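PDB 6ICL: methylxanthine N3-demethylase NdmB from Pseudomonas putida, which removes the N3-methyl group of theobromine and related methylxanthines, including caffeine, as formaldehyde, using oxygen and electrons from NADH in a Rieske-type oxygenase reaction. Local coordinates for residues Ser73-Ala78 / Phe138-Lys143; Glu64-Ala69 / Val147-Asp152; Arg188-Thr193 / Lys337-Phe342. All blocks are in the same frame, centred on the assembly; numbering follows the deposited sequence.

Interaction 1: Ser73-Ala78 / Phe138-Lys143; sequences SKIIAA and FDCEVK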
# COMPACT_ATOMS: atom_id res chain seq x y z
N SER A 73 -31.79 20.66 18.18
CA SER A 73 -32.20 19.31 18.52
C SER A 73 -32.93 18.56 17.40
O SER A 73 -33.39 17.43 17.63
CB SER A 73 -33.08 19.29 19.77
OG SER A 73 -32.39 19.90 20.84
N LYS A 74 -33.04 19.12 16.20
CA LYS A 74 -33.60 18.36 15.09
C LYS A 74 -32.60 18.27 13.94
O LYS A 74 -32.03 19.28 13.49
CB LYS A 74 -34.90 18.97 14.55
CG LYS A 74 -36.02 17.91 14.22
CD LYS A 74 -35.56 16.73 13.28
CE LYS A 74 -35.55 15.29 13.95
NZ LYS A 74 -34.29 14.87 14.75
N ILE A 75 -32.48 17.06 13.40
CA ILE A 75 -31.63 16.81 12.25
C ILE A 75 -32.36 17.26 11.00
O ILE A 75 -33.51 16.87 10.75
CB ILE A 75 -31.26 15.33 12.16
CG1 ILE A 75 -30.59 14.89 13.46
CG2 ILE A 75 -30.33 15.08 10.97
CD1 ILE A 75 -30.20 13.43 13.43
N ILE A 76 -31.71 18.09 10.22
CA ILE A 76 -32.24 18.55 8.96
C ILE A 76 -31.43 17.89 7.86
O ILE A 76 -30.30 17.43 8.06
CB ILE A 76 -32.18 20.08 8.86
CG1 ILE A 76 -30.72 20.51 8.86
CG2 ILE A 76 -32.86 20.72 10.07
CD1 ILE A 76 -30.39 21.59 7.87
N ALA A 77 -32.03 17.85 6.67
CA ALA A 77 -31.38 17.38 5.47
C ALA A 77 -31.55 18.47 4.43
O ALA A 77 -32.66 18.98 4.24
CB ALA A 77 -31.99 16.04 4.98
N ALA A 78 -30.46 18.87 3.79
CA ALA A 78 -30.53 19.91 2.78
C ALA A 78 -29.58 19.56 1.65
O ALA A 78 -28.77 18.65 1.77
CB ALA A 78 -30.18 21.29 3.37
N PHE A 138 -35.25 19.21 3.05
CA PHE A 138 -36.04 18.02 2.77
C PHE A 138 -36.62 17.43 4.04
O PHE A 138 -36.08 17.61 5.13
CB PHE A 138 -35.21 16.92 2.02
CG PHE A 138 -34.58 17.41 0.75
CD1 PHE A 138 -35.36 17.63 -0.37
CD2 PHE A 138 -33.22 17.66 0.69
CE1 PHE A 138 -34.77 18.10 -1.56
CE2 PHE A 138 -32.64 18.13 -0.49
CZ PHE A 138 -33.41 18.35 -1.61
N ASP A 139 -37.73 16.71 3.89
CA ASP A 139 -38.25 15.87 4.97
C ASP A 139 -37.16 15.00 5.56
O ASP A 139 -36.41 14.34 4.83
CB ASP A 139 -39.36 14.97 4.46
CG ASP A 139 -40.67 15.71 4.22
OD1 ASP A 139 -40.79 16.90 4.57
OD2 ASP A 139 -41.57 15.07 3.64
N CYS A 140 -37.11 14.93 6.89
CA CYS A 140 -36.04 14.24 7.58
C CYS A 140 -36.50 13.96 8.99
O CYS A 140 -36.91 14.87 9.69
CB CYS A 140 -34.74 15.10 7.58
SG CYS A 140 -33.33 14.33 8.47
N GLU A 141 -36.47 12.68 9.38
CA GLU A 141 -36.95 12.27 10.69
C GLU A 141 -36.11 11.08 11.15
O GLU A 141 -35.72 10.25 10.33
CB GLU A 141 -38.44 11.86 10.69
CG GLU A 141 -39.45 12.93 10.20
CD GLU A 141 -39.50 14.20 11.08
OE1 GLU A 141 -38.93 14.19 12.20
OE2 GLU A 141 -40.10 15.22 10.63
N VAL A 142 -35.87 11.00 12.45
CA VAL A 142 -35.18 9.87 13.06
C VAL A 142 -36.21 8.86 13.53
O VAL A 142 -37.11 9.19 14.31
CB VAL A 142 -34.28 10.33 14.22
CG1 VAL A 142 -33.64 9.13 14.93
CG2 VAL A 142 -33.19 11.27 13.72
N LYS A 143 -36.09 7.61 13.08
CA LYS A 143 -36.97 6.58 13.59
C LYS A 143 -36.20 5.28 13.65
O LYS A 143 -35.44 4.96 12.73
CB LYS A 143 -38.22 6.42 12.71
CG LYS A 143 -39.36 5.64 13.40
CD LYS A 143 -40.64 5.70 12.57
CE LYS A 143 -41.80 5.04 13.30
NZ LYS A 143 -43.06 5.23 12.50
O HOH W 1 -36.02 18.18 9.60
O HOH W 2 -34.85 18.90 7.00
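The side chain of Cys140 is the main bump here, pressing into a hollow between Ile75 and Ala77. Its CB rests on Ala77 CB at 3.9 Å, while SG, swung opposite the backbone N (chi1 178°), lies 4.0 Å from Ile75 CG2. One notch further along, Val142 CG2 meets Ile75 CD1 at 3.7 Å, the two branches crossing at about a right angle. Lys74 bends its chain back over this end, so that NZ comes to 3.9 Å from the same Val142 methyl. At the other end the ring of Phe138 leans obliquely on the backbone of Ala77 and Ala78. There Phe138 N donates to Ala77 O (2.9 Å), the one direct hydrogen bond between the segments. The short axes run at 147°, and beside this bond a water accepts from Ala77 N and donates to Phe138 O. In the antiparallel sheet of the Rieske domain, strand 74-79 also pairs with 64-71, and strand 137-143 with 146-150. Helix 43-48 covers the Ile75 and Val142 end through Leu43, while Val149 and Val147 of strand 146-150 pack against Ala77 and Cys140.

Interaction 2: Glu64-Ala69 / Val147-Asp152; sequences EKLVLA and VWVRLD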
# COMPACT_ATOMS: atom_id res chain seq x y z
N GLU A 64 -28.25 12.38 -5.31
CA GLU A 64 -28.18 13.73 -4.77
C GLU A 64 -27.23 13.78 -3.59
O GLU A 64 -27.27 12.92 -2.71
CB GLU A 64 -29.55 14.24 -4.30
CG GLU A 64 -30.69 13.95 -5.24
CD GLU A 64 -30.86 15.01 -6.29
OE1 GLU A 64 -31.90 14.98 -6.98
OE2 GLU A 64 -29.97 15.88 -6.44
N LYS A 65 -26.42 14.84 -3.54
CA LYS A 65 -25.55 15.10 -2.41
C LYS A 65 -26.31 15.96 -1.40
O LYS A 65 -26.74 17.07 -1.71
CB LYS A 65 -24.27 15.78 -2.88
CG LYS A 65 -23.66 15.07 -4.10
CD LYS A 65 -22.14 15.20 -4.20
CE LYS A 65 -21.62 16.62 -4.12
NZ LYS A 65 -20.22 16.71 -4.66
N LEU A 66 -26.48 15.43 -0.19
CA LEU A 66 -27.24 16.05 0.88
C LEU A 66 -26.31 16.32 2.05
O LEU A 66 -25.33 15.60 2.25
CB LEU A 66 -28.38 15.13 1.40
CG LEU A 66 -29.36 14.51 0.38
CD1 LEU A 66 -30.42 13.67 1.11
CD2 LEU A 66 -30.03 15.57 -0.46
N VAL A 67 -26.64 17.34 2.84
CA VAL A 67 -25.97 17.58 4.11
C VAL A 67 -26.98 17.34 5.23
O VAL A 67 -28.14 17.76 5.13
CB VAL A 67 -25.37 19.00 4.18
CG1 VAL A 67 -26.43 20.07 3.85
CG2 VAL A 67 -24.74 19.25 5.56
N LEU A 68 -26.55 16.62 6.26
CA LEU A 68 -27.30 16.44 7.49
C LEU A 68 -26.66 17.28 8.58
O LEU A 68 -25.43 17.31 8.71
CB LEU A 68 -27.32 14.97 7.92
CG LEU A 68 -27.83 13.96 6.88
CD1 LEU A 68 -27.78 12.54 7.43
CD2 LEU A 68 -29.26 14.30 6.42
N ALA A 69 -27.48 17.98 9.36
CA ALA A 69 -26.97 18.68 10.53
C ALA A 69 -28.06 18.73 11.57
O ALA A 69 -29.26 18.80 11.24
CB ALA A 69 -26.50 20.09 10.19
N VAL A 147 -31.67 7.66 10.43
CA VAL A 147 -32.04 8.92 9.81
C VAL A 147 -32.69 8.66 8.45
O VAL A 147 -32.06 8.08 7.55
CB VAL A 147 -30.83 9.84 9.66
CG1 VAL A 147 -31.25 11.20 9.09
CG2 VAL A 147 -30.11 9.99 10.99
N TRP A 148 -33.93 9.13 8.28
CA TRP A 148 -34.73 8.94 7.08
C TRP A 148 -34.92 10.27 6.38
O TRP A 148 -35.11 11.31 7.03
CB TRP A 148 -36.11 8.36 7.42
CG TRP A 148 -36.05 7.09 8.13
CD1 TRP A 148 -35.92 6.89 9.48
CD2 TRP A 148 -36.08 5.80 7.53
NE1 TRP A 148 -35.89 5.55 9.76
CE2 TRP A 148 -35.99 4.85 8.57
CE3 TRP A 148 -36.19 5.35 6.21
CZ2 TRP A 148 -35.98 3.48 8.34
CZ3 TRP A 148 -36.20 3.99 5.98
CH2 TRP A 148 -36.09 3.07 7.03
N VAL A 149 -34.88 10.25 5.06
CA VAL A 149 -35.08 11.43 4.25
C VAL A 149 -36.08 11.09 3.15
O VAL A 149 -36.02 10.01 2.56
CB VAL A 149 -33.76 11.94 3.63
CG1 VAL A 149 -34.02 13.15 2.72
CG2 VAL A 149 -32.72 12.27 4.71
N ARG A 150 -36.98 12.03 2.86
CA ARG A 150 -37.88 11.95 1.72
C ARG A 150 -37.67 13.20 0.89
O ARG A 150 -37.84 14.32 1.38
CB ARG A 150 -39.34 11.82 2.17
CG ARG A 150 -40.33 11.84 0.98
CD ARG A 150 -41.75 11.55 1.43
NE ARG A 150 -42.27 12.59 2.32
CZ ARG A 150 -43.47 12.55 2.90
NH1 ARG A 150 -44.29 11.51 2.70
NH2 ARG A 150 -43.86 13.55 3.69
N LEU A 151 -37.27 13.00 -0.37
CA LEU A 151 -36.89 14.13 -1.20
C LEU A 151 -38.09 14.90 -1.72
O LEU A 151 -37.97 16.11 -1.98
CB LEU A 151 -36.05 13.67 -2.38
CG LEU A 151 -34.68 13.12 -1.99
CD1 LEU A 151 -33.93 12.72 -3.26
CD2 LEU A 151 -33.90 14.18 -1.18
N ASP A 152 -39.23 14.25 -1.91
CA ASP A 152 -40.38 14.91 -2.52
C ASP A 152 -41.63 14.62 -1.71
O ASP A 152 -42.02 13.45 -1.55
CB ASP A 152 -40.58 14.50 -3.98
CG ASP A 152 -41.55 15.43 -4.70
OD1 ASP A 152 -42.49 15.88 -4.05
OD2 ASP A 152 -41.35 15.76 -5.88
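Leu66 and Val149 meet tip to tip across the inside of the curled antiparallel sheet of the Rieske domain. Their strands are not sheet neighbours: the short axes stay 10.6 Å apart, no hydrogen bond joins them, and side chains alone fill the interval. Leu66 CB starts toward the opposing strand, and CG stands opposite the carbonyl carbon (chi1 -51°). Neither atom comes within 4.2 Å of 147-152; they carry the fork that does the touching. With chi2 at -178°, CD1 continues straight outward and reaches Val149 CG1 at 4.0 Å, with Leu151 CD2 only slightly farther away. The second prong, Leu66 CD2, lies 4.2 Å from that same Leu151 methyl and also packs on Phe138 of strand 137-143, one of the two that lie between in the sheet. Leu151 thus lies across the fork, and its other methyl, CD1, is 4.0 Å from Glu64 CG. Only the aliphatic part of Glu64 joins this apolar layer, since its OE1 forms a salt bridge with Arg34. At the opposite end Leu68 repeats the inward reach: its CD2 approaches Val149 CG2 at 4.4 Å, and its CD1 meets Val147 CG1 end-on at 4.1 Å.

Interaction 3: Arg188-Thr193 / Lys337-Phe342; sequences RWENFT and KISVQF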
# COMPACT_ATOMS: atom_id res chain seq x y z
N ARG A 188 -30.85 -6.09 -3.83
CA ARG A 188 -30.68 -6.42 -2.41
C ARG A 188 -32.00 -6.90 -1.79
O ARG A 188 -32.02 -7.87 -1.02
CB ARG A 188 -30.15 -5.21 -1.64
CG ARG A 188 -29.26 -5.60 -0.45
CD ARG A 188 -30.12 -5.89 0.74
NE ARG A 188 -29.43 -6.66 1.78
CZ ARG A 188 -29.33 -7.99 1.79
NH1 ARG A 188 -29.84 -8.71 0.79
NH2 ARG A 188 -28.71 -8.59 2.79
N TRP A 189 -33.10 -6.22 -2.11
CA TRP A 189 -34.41 -6.63 -1.60
C TRP A 189 -34.77 -8.04 -2.06
O TRP A 189 -35.14 -8.90 -1.25
CB TRP A 189 -35.46 -5.62 -2.05
CG TRP A 189 -36.76 -5.76 -1.35
CD1 TRP A 189 -37.18 -5.07 -0.25
CD2 TRP A 189 -37.83 -6.66 -1.69
NE1 TRP A 189 -38.45 -5.47 0.11
CE2 TRP A 189 -38.87 -6.45 -0.76
CE3 TRP A 189 -38.01 -7.62 -2.69
CZ2 TRP A 189 -40.07 -7.17 -0.79
CZ3 TRP A 189 -39.23 -8.34 -2.73
CH2 TRP A 189 -40.23 -8.10 -1.79
N GLU A 190 -34.63 -8.31 -3.36
CA GLU A 190 -34.98 -9.64 -3.86
C GLU A 190 -34.09 -10.71 -3.26
O GLU A 190 -34.53 -11.84 -3.05
CB GLU A 190 -34.88 -9.69 -5.38
CG GLU A 190 -35.86 -8.77 -6.05
CD GLU A 190 -35.88 -8.98 -7.55
OE1 GLU A 190 -34.99 -9.69 -8.05
OE2 GLU A 190 -36.77 -8.43 -8.22
N ASN A 191 -32.83 -10.39 -2.97
CA ASN A 191 -31.98 -11.35 -2.27
C ASN A 191 -32.51 -11.65 -0.88
O ASN A 191 -32.47 -12.80 -0.42
CB ASN A 191 -30.55 -10.82 -2.19
CG ASN A 191 -29.65 -11.71 -1.35
OD1 ASN A 191 -29.11 -11.28 -0.34
ND2 ASN A 191 -29.49 -12.96 -1.77
N PHE A 192 -33.01 -10.62 -0.17
CA PHE A 192 -33.37 -10.82 1.24
C PHE A 192 -34.65 -11.65 1.39
O PHE A 192 -34.82 -12.35 2.39
CB PHE A 192 -33.53 -9.47 1.93
CG PHE A 192 -33.50 -9.54 3.44
CD1 PHE A 192 -32.30 -9.48 4.13
CD2 PHE A 192 -34.69 -9.62 4.17
CE1 PHE A 192 -32.26 -9.54 5.52
CE2 PHE A 192 -34.67 -9.66 5.58
CZ PHE A 192 -33.44 -9.61 6.25
N THR A 193 -35.55 -11.57 0.41
CA THR A 193 -36.85 -12.22 0.48
C THR A 193 -36.88 -13.56 -0.26
O THR A 193 -37.97 -14.04 -0.59
CB THR A 193 -37.94 -11.29 -0.07
OG1 THR A 193 -37.63 -10.96 -1.43
CG2 THR A 193 -38.05 -9.99 0.74
N LYS A 337 -42.43 -15.88 -7.26
CA LYS A 337 -43.68 -15.14 -7.10
C LYS A 337 -43.48 -13.81 -6.35
O LYS A 337 -43.95 -12.75 -6.79
CB LYS A 337 -44.69 -16.03 -6.37
CG LYS A 337 -46.11 -15.49 -6.19
CD LYS A 337 -46.94 -16.54 -5.42
CE LYS A 337 -48.44 -16.41 -5.66
NZ LYS A 337 -48.85 -14.99 -5.53
N ILE A 338 -42.79 -13.86 -5.21
CA ILE A 338 -42.51 -12.63 -4.46
C ILE A 338 -41.76 -11.63 -5.33
O ILE A 338 -42.14 -10.46 -5.43
CB ILE A 338 -41.72 -12.96 -3.19
CG1 ILE A 338 -42.58 -13.79 -2.23
CG2 ILE A 338 -41.22 -11.68 -2.54
CD1 ILE A 338 -41.77 -14.51 -1.17
N SER A 339 -40.68 -12.07 -5.96
CA SER A 339 -39.90 -11.17 -6.80
C SER A 339 -40.74 -10.61 -7.95
O SER A 339 -40.65 -9.42 -8.28
CB SER A 339 -38.67 -11.93 -7.32
OG SER A 339 -38.24 -11.40 -8.54
N VAL A 340 -41.58 -11.45 -8.58
CA VAL A 340 -42.41 -10.97 -9.68
C VAL A 340 -43.40 -9.92 -9.19
O VAL A 340 -43.57 -8.87 -9.82
CB VAL A 340 -43.12 -12.18 -10.34
CG1 VAL A 340 -44.20 -11.72 -11.32
CG2 VAL A 340 -42.10 -13.02 -11.07
N GLN A 341 -44.04 -10.15 -8.05
CA GLN A 341 -44.96 -9.16 -7.49
C GLN A 341 -44.22 -7.88 -7.11
O GLN A 341 -44.76 -6.77 -7.25
CB GLN A 341 -45.69 -9.75 -6.28
CG GLN A 341 -46.63 -10.87 -6.68
CD GLN A 341 -47.54 -10.45 -7.82
OE1 GLN A 341 -48.21 -9.41 -7.75
NE2 GLN A 341 -47.55 -11.23 -8.89
N PHE A 342 -42.99 -8.01 -6.63
CA PHE A 342 -42.17 -6.84 -6.31
C PHE A 342 -41.86 -6.03 -7.57
O PHE A 342 -42.06 -4.81 -7.61
CB PHE A 342 -40.89 -7.33 -5.63
CG PHE A 342 -39.92 -6.24 -5.24
CD1 PHE A 342 -40.21 -5.38 -4.17
CD2 PHE A 342 -38.69 -6.14 -5.87
CE1 PHE A 342 -39.28 -4.41 -3.78
CE2 PHE A 342 -37.75 -5.17 -5.48
CZ PHE A 342 -38.05 -4.30 -4.44
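An offset aromatic stack joins two helices of the C-terminal oxygenase domain, Trp189 on helix 185-192 and Phe342 on helix 337-355. The evidence is direct: the six-membered ring of Trp189 and the ring of Phe342 lie 4° from parallel with centroids 3.8 Å apart. Both side chains leave their helices with CG opposite the backbone N (chi1 -167° for Trp189), which brings the rings together between axes running at 152°. The indole is sandwiched, with Thr193 CG2 near the rim of its other face, and its NE1 is fixed by Ser257 O. Ile338 CG2 adds to the packing, 3.8 Å from Trp189 CH2 and equally close to Thr193 OG1. Were Trp189 replaced by an alanine, one face of Phe342 would probably lose its cover, a gap would open beside Ile338, and Ser257 O would lose its indole donor. Beside the stack, Glu190 OE2 sits at the edge of the Phe342 ring, 3.8 Å from CD2, and accepts a weak bond from Ser339 OG (3.3 Å). The stronger partner of Glu190 OE2 is Arg343, through a salt bridge, while Ser339 OG also bonds Arg85 of the third subunit, a residue of that subunit's iron-sulfur pocket. The carboxylate is therefore likely to stay ionised, so an apolar stack between helices is bordered by a charged cluster that reaches the subunit interface.

Overall arrangement
From the N terminus, strand 64-71 precedes strand 74-79; after the cluster-binding region the chain returns through 137-143 and, after a tight turn, back through 146-150. Interaction 1 closes the inner loop, and interaction 2 closes a wider one around it, so the two are nested, with centres 7 Å apart. They touch: Ala78 O lies 2.7 Å from Val67 N, and Asp139 forms a salt bridge with Arg150. Interaction 1 pairs neighbouring strands of one Rieske-domain sheet, and interaction 2 packs side chains between strands that are not neighbours in it. Interaction 3 opens later, in series, and joins two C-terminal-domain helices on the opposite side of the chain's centre, about 26 Å from interaction 2 between centres.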